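PDB 6LBK: Poly(A) RNA polymerase GLD2 from Rattus norvegicus, which transfers AMP from ATP to RNA 3' ends, probably extending selected cytoplasmic mRNAs and tailing specific microRNAs. Local coordinates for residues Lys344-Phe347 against Asp348-Lys351; Lys356-Gln359 against Arg360-Lys364. The protein carries 1 engineered substitution. All coordinates share one frame; numbering follows the deposited sequence.

Contact 1 of 2, residues Lys344-Phe347 against Asp348-Lys351; sequences KQKF and DMIK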
loop_
_atom_site.group_PDB
_atom_site.type_symbol
_atom_site.label_atom_id
_atom_site.label_comp_id
_atom_site.label_asym_id
_atom_site.label_seq_id
_atom_site.Cartn_x
_atom_site.Cartn_y
_atom_site.Cartn_z
ATOM N N LYS A 344 0.992 18.786 13.848
ATOM C CA LYS A 344 0.113 19.717 13.132
ATOM C C LYS A 344 0.736 20.154 11.815
ATOM O O LYS A 344 0.128 20.011 10.754
ATOM C CB LYS A 344 -0.194 20.939 13.991
ATOM C CG LYS A 344 -0.917 20.642 15.287
ATOM C CD LYS A 344 -1.032 21.888 16.214
ATOM C CE LYS A 344 -1.479 21.504 17.632
ATOM N NZ LYS A 344 -1.718 22.674 18.526
ATOM N N GLN A 345 1.979 20.635 11.870
ATOM C CA GLN A 345 2.705 21.045 10.671
ATOM C C GLN A 345 2.606 20.007 9.551
ATOM O O GLN A 345 2.313 20.355 8.402
ATOM C CB GLN A 345 4.160 21.330 11.054
ATOM C CG GLN A 345 5.009 21.980 9.987
ATOM C CD GLN A 345 5.531 20.966 8.982
ATOM O OE1 GLN A 345 5.862 19.832 9.347
ATOM N NE2 GLN A 345 5.593 21.359 7.714
ATOM N N LYS A 346 2.823 18.723 9.866
ATOM C CA LYS A 346 2.748 17.683 8.834
ATOM C C LYS A 346 1.318 17.492 8.324
ATOM O O LYS A 346 1.096 17.345 7.113
ATOM C CB LYS A 346 3.304 16.360 9.375
ATOM C CG LYS A 346 4.774 16.412 9.783
ATOM C CD LYS A 346 5.685 16.585 8.578
ATOM C CE LYS A 346 7.149 16.650 8.993
ATOM N NZ LYS A 346 7.608 15.404 9.668
ATOM N N PHE A 347 0.343 17.456 9.240
ATOM C CA PHE A 347 -1.069 17.379 8.865
ATOM C C PHE A 347 -1.440 18.493 7.890
ATOM O O PHE A 347 -2.088 18.253 6.856
ATOM C CB PHE A 347 -1.922 17.438 10.142
ATOM C CG PHE A 347 -3.411 17.375 9.905
ATOM C CD1 PHE A 347 -3.944 16.586 8.893
ATOM C CD2 PHE A 347 -4.279 18.050 10.753
ATOM C CE1 PHE A 347 -5.311 16.522 8.701
ATOM C CE2 PHE A 347 -5.642 17.976 10.577
ATOM C CZ PHE A 347 -6.163 17.226 9.563
ATOM N N ASP A 348 -1.006 19.719 8.200
ATOM C CA ASP A 348 -1.232 20.843 7.303
ATOM C C ASP A 348 -0.518 20.634 5.983
ATOM O O ASP A 348 -1.044 20.985 4.931
ATOM C CB ASP A 348 -0.761 22.147 7.947
ATOM C CG ASP A 348 -1.588 22.524 9.165
ATOM O OD1 ASP A 348 -2.700 21.965 9.299
ATOM O OD2 ASP A 348 -1.151 23.378 9.975
ATOM N N MET A 349 0.697 20.092 6.015
ATOM C CA MET A 349 1.395 19.832 4.762
ATOM C C MET A 349 0.531 18.973 3.845
ATOM O O MET A 349 0.352 19.288 2.660
ATOM C CB MET A 349 2.754 19.189 5.052
ATOM C CG MET A 349 3.695 19.158 3.861
ATOM S SD MET A 349 5.189 18.160 4.098
ATOM C CE MET A 349 5.780 18.771 5.673
ATOM N N ILE A 350 -0.073 17.921 4.401
ATOM C CA ILE A 350 -0.983 17.081 3.616
ATOM C C ILE A 350 -2.159 17.908 3.090
ATOM O O ILE A 350 -2.477 17.875 1.893
ATOM C CB ILE A 350 -1.480 15.880 4.448
ATOM C CG1 ILE A 350 -0.370 15.271 5.318
ATOM C CG2 ILE A 350 -2.062 14.811 3.555
ATOM C CD1 ILE A 350 0.538 14.321 4.612
ATOM N N LYS A 351 -2.838 18.643 3.984
ATOM C CA LYS A 351 -4.034 19.399 3.593
ATOM C C LYS A 351 -3.719 20.409 2.491
ATOM O O LYS A 351 -4.433 20.510 1.477
ATOM C CB LYS A 351 -4.621 20.136 4.808
ATOM C CG LYS A 351 -5.362 19.278 5.842
ATOM C CD LYS A 351 -5.313 19.886 7.257
ATOM C CE LYS A 351 -6.328 21.022 7.463
ATOM N NZ LYS A 351 -6.517 21.322 8.922
#

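Contact 2 of 2, residues Lys356-Gln359 against Arg360-Lys364; sequences KSWQ and RLKNK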
loop_
_atom_site.group_PDB
_atom_site.type_symbol
_atom_site.label_atom_id
_atom_site.label_comp_id
_atom_site.label_asym_id
_atom_site.label_seq_id
_atom_site.Cartn_x
_atom_site.Cartn_y
_atom_site.Cartn_z
ATOM N N LYS A 356 -3.675 22.532 -3.136
ATOM C CA LYS A 356 -2.846 23.097 -4.193
ATOM C C LYS A 356 -2.819 22.214 -5.439
ATOM O O LYS A 356 -2.935 22.718 -6.567
ATOM C CB LYS A 356 -1.427 23.307 -3.661
ATOM C CG LYS A 356 -0.391 23.494 -4.754
ATOM C CD LYS A 356 0.997 23.787 -4.206
ATOM C CE LYS A 356 2.080 23.403 -5.222
ATOM N NZ LYS A 356 2.294 21.926 -5.323
ATOM N N SER A 357 -2.615 20.898 -5.269
ATOM C CA SER A 357 -2.548 20.034 -6.440
ATOM C C SER A 357 -3.892 19.973 -7.149
ATOM O O SER A 357 -3.936 19.996 -8.389
ATOM C CB SER A 357 -2.049 18.630 -6.062
ATOM O OG SER A 357 -0.708 18.691 -5.613
ATOM N N TRP A 358 -4.998 19.916 -6.397
ATOM C CA TRP A 358 -6.289 19.991 -7.065
ATOM C C TRP A 358 -6.434 21.309 -7.832
ATOM O O TRP A 358 -7.007 21.317 -8.928
ATOM C CB TRP A 358 -7.449 19.806 -6.077
ATOM C CG TRP A 358 -8.776 20.216 -6.706
ATOM C CD1 TRP A 358 -9.461 19.550 -7.690
ATOM C CD2 TRP A 358 -9.553 21.376 -6.397
ATOM N NE1 TRP A 358 -10.611 20.228 -8.010
ATOM C CE2 TRP A 358 -10.692 21.354 -7.232
ATOM C CE3 TRP A 358 -9.400 22.432 -5.493
ATOM C CZ2 TRP A 358 -11.672 22.358 -7.197
ATOM C CZ3 TRP A 358 -10.377 23.445 -5.467
ATOM C CH2 TRP A 358 -11.493 23.395 -6.316
ATOM N N GLN A 359 -5.845 22.401 -7.331
ATOM C CA GLN A 359 -5.966 23.685 -8.030
ATOM C C GLN A 359 -5.166 23.711 -9.338
ATOM O O GLN A 359 -5.712 24.027 -10.414
ATOM C CB GLN A 359 -5.537 24.847 -7.114
ATOM C CG GLN A 359 -6.673 25.504 -6.357
ATOM C CD GLN A 359 -6.253 26.804 -5.671
ATOM O OE1 GLN A 359 -5.491 26.800 -4.702
ATOM N NE2 GLN A 359 -6.710 27.925 -6.209
ATOM N N ARG A 360 -3.869 23.369 -9.263
ATOM C CA ARG A 360 -3.034 23.374 -10.465
ATOM C C ARG A 360 -3.575 22.408 -11.507
ATOM O O ARG A 360 -3.554 22.704 -12.704
ATOM C CB ARG A 360 -1.570 23.010 -10.174
ATOM C CG ARG A 360 -0.747 23.962 -9.317
ATOM C CD ARG A 360 0.679 23.417 -9.059
ATOM N NE ARG A 360 1.690 24.440 -9.368
ATOM C CZ ARG A 360 2.476 24.453 -10.449
ATOM N NH1 ARG A 360 2.410 23.472 -11.341
ATOM N NH2 ARG A 360 3.353 25.438 -10.627
ATOM N N LEU A 361 -4.065 21.242 -11.075
ATOM C CA LEU A 361 -4.591 20.268 -12.028
ATOM C C LEU A 361 -5.907 20.748 -12.638
ATOM O O LEU A 361 -6.133 20.579 -13.841
ATOM C CB LEU A 361 -4.752 18.900 -11.350
ATOM C CG LEU A 361 -4.722 17.752 -12.357
ATOM C CD1 LEU A 361 -3.417 17.780 -13.178
ATOM C CD2 LEU A 361 -4.898 16.418 -11.683
ATOM N N LYS A 362 -6.781 21.360 -11.830
ATOM C CA LYS A 362 -8.029 21.872 -12.365
ATOM C C LYS A 362 -7.750 22.837 -13.490
ATOM O O LYS A 362 -8.347 22.738 -14.570
ATOM C CB LYS A 362 -8.825 22.569 -11.263
ATOM C CG LYS A 362 -10.311 22.736 -11.575
ATOM C CD LYS A 362 -10.953 23.814 -10.696
ATOM C CE LYS A 362 -12.462 23.888 -10.877
ATOM N NZ LYS A 362 -13.057 25.093 -10.198
ATOM N N ASN A 363 -6.784 23.739 -13.275
ATOM C CA ASN A 363 -6.532 24.799 -14.251
ATOM C C ASN A 363 -5.824 24.266 -15.494
ATOM O O ASN A 363 -6.279 24.491 -16.623
ATOM C CB ASN A 363 -5.730 25.909 -13.576
ATOM C CG ASN A 363 -6.503 26.560 -12.441
ATOM O OD1 ASN A 363 -7.725 26.731 -12.530
ATOM N ND2 ASN A 363 -5.810 26.875 -11.345
ATOM N N LYS A 364 -4.706 23.561 -15.311
ATOM C CA LYS A 364 -3.955 22.939 -16.403
ATOM C C LYS A 364 -4.017 21.416 -16.264
ATOM O O LYS A 364 -3.258 20.826 -15.487
ATOM C CB LYS A 364 -2.520 23.466 -16.440
ATOM C CG LYS A 364 -2.410 24.686 -17.308
ATOM C CD LYS A 364 -1.122 25.493 -17.184
ATOM C CE LYS A 364 -1.357 26.871 -17.843
ATOM N NZ LYS A 364 -0.457 27.942 -17.370
#

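Contact 1 of 2, residues Lys344-Phe347 against Asp348-Lys351
The Phe347 ring carries the aliphatic chain of Lys351 over one face: CD of the lysine sits 3.6 Å from the ring centroid and only 12° off the normal, a CH-pi contact made one helical turn later. Phe347 and Lys351 form an i to i+4 pair on an alpha-helix. The ring also stacks with Tyr325 and meets Trp300 edge-to-face, so it is held in a small aromatic cluster near the start of helix 344-363. With CG of Phe347 anti to its own N (chi1 180°), the ring leans out beside the carbonyl carbon; chi1 and chi2 of Lys351 bring CD over the centre, and the bend at chi3 turns CE and NZ onward across the ring. A long methylene chain suits the place, since it can cover an apolar ring while its ammonium stays near the surface; NZ of Lys351 makes a long salt bridge, 3.9 Å, to OD1 of Asp348. Without the ring, as with an alanine here, Lys351 would probably lose its apolar bed and its chain be set free to turn, with a gap opened beside Tyr325 and Trp300. Around the helix, CE of Met349 reaches back to a second pair of residues, touching CD of Lys346 at 3.6 Å and NE2 of Gln345 at 3.3 Å. The flexible thioether fits between such unlike chains, running alongside the lysine and across the glutamine. Lys346 turns its ammonium to the carbonyl oxygen of Arg221, while Ile350, a branched apolar residue, packs on Ile216 and Leu224. Backbone bonds tie the turns together: N of Ile350 donates to O of Lys346 at 3.0 Å, and N of Asp348 donates to O of Lys344 at 2.8 Å.

Contact 2 of 2, residues Lys356-Gln359 against Arg360-Lys364
Arg360 and Lys356, one turn apart near the end of helix 344-363, run side by side in the same direction, with CD of the arginine 4.1 Å from CE of the lysine. Two like charges can lie this close, NE of Arg360 being 4.8 Å from NZ of Lys356, probably because each chain end has its own acceptor: NH1 of Arg360 bonds to the carbonyl oxygen of Ser369, and NZ of Lys356 to OE1 of Gln353. Long chains suit both positions, pairing methylenes along the helix and carrying the charges outward. Gln359 takes part mainly through its backbone. O of Gln359 accepts N of Asn363 at 3.1 Å, and the Asn363 amide folds back over the same oxygen, ND2 lying 3.0 Å from it but too poorly angled for a hydrogen bond. The next residue, Lys364, leaves helical geometry, so this is the last turn of the helix. A chi1 of 166° sends the Trp358 indole out beside the carbonyl carbon, alongside Lys362. CD of Lys362 comes within 3.9 Å of CZ2 of Trp358. The two point the same way, and the lysine, extended beyond CG, supplies apolar surface to the six-membered ring. Inward, the broad indole lies on Leu288, Leu291 and Lys292 of helix 283-297, where Leu361 meets Leu287, while small Ser357 lets its hydroxyl bond to Trp210 of helix 200-213.

How the contacts relate
Contacts 1 and 2 are successive parts of one helix, 344-363, which belongs to the helical part that accompanies the nucleotidyltransferase palm in this poly(A) polymerase: contact 1 spans its opening turns and contact 2 its close. Their centres lie about 19 Å apart, and their nearest atoms come within about 5 Å without touching. The surroundings differ: loop residues receive contact 1, whereas contact 2 leans on helices 283-297 and 200-213. Both are structural packing, about 21 and 25 Å from the chain's centre to their own centres, and away from Asp109 and Asp111, the probable magnesium ligands, which lie at the palm sheet.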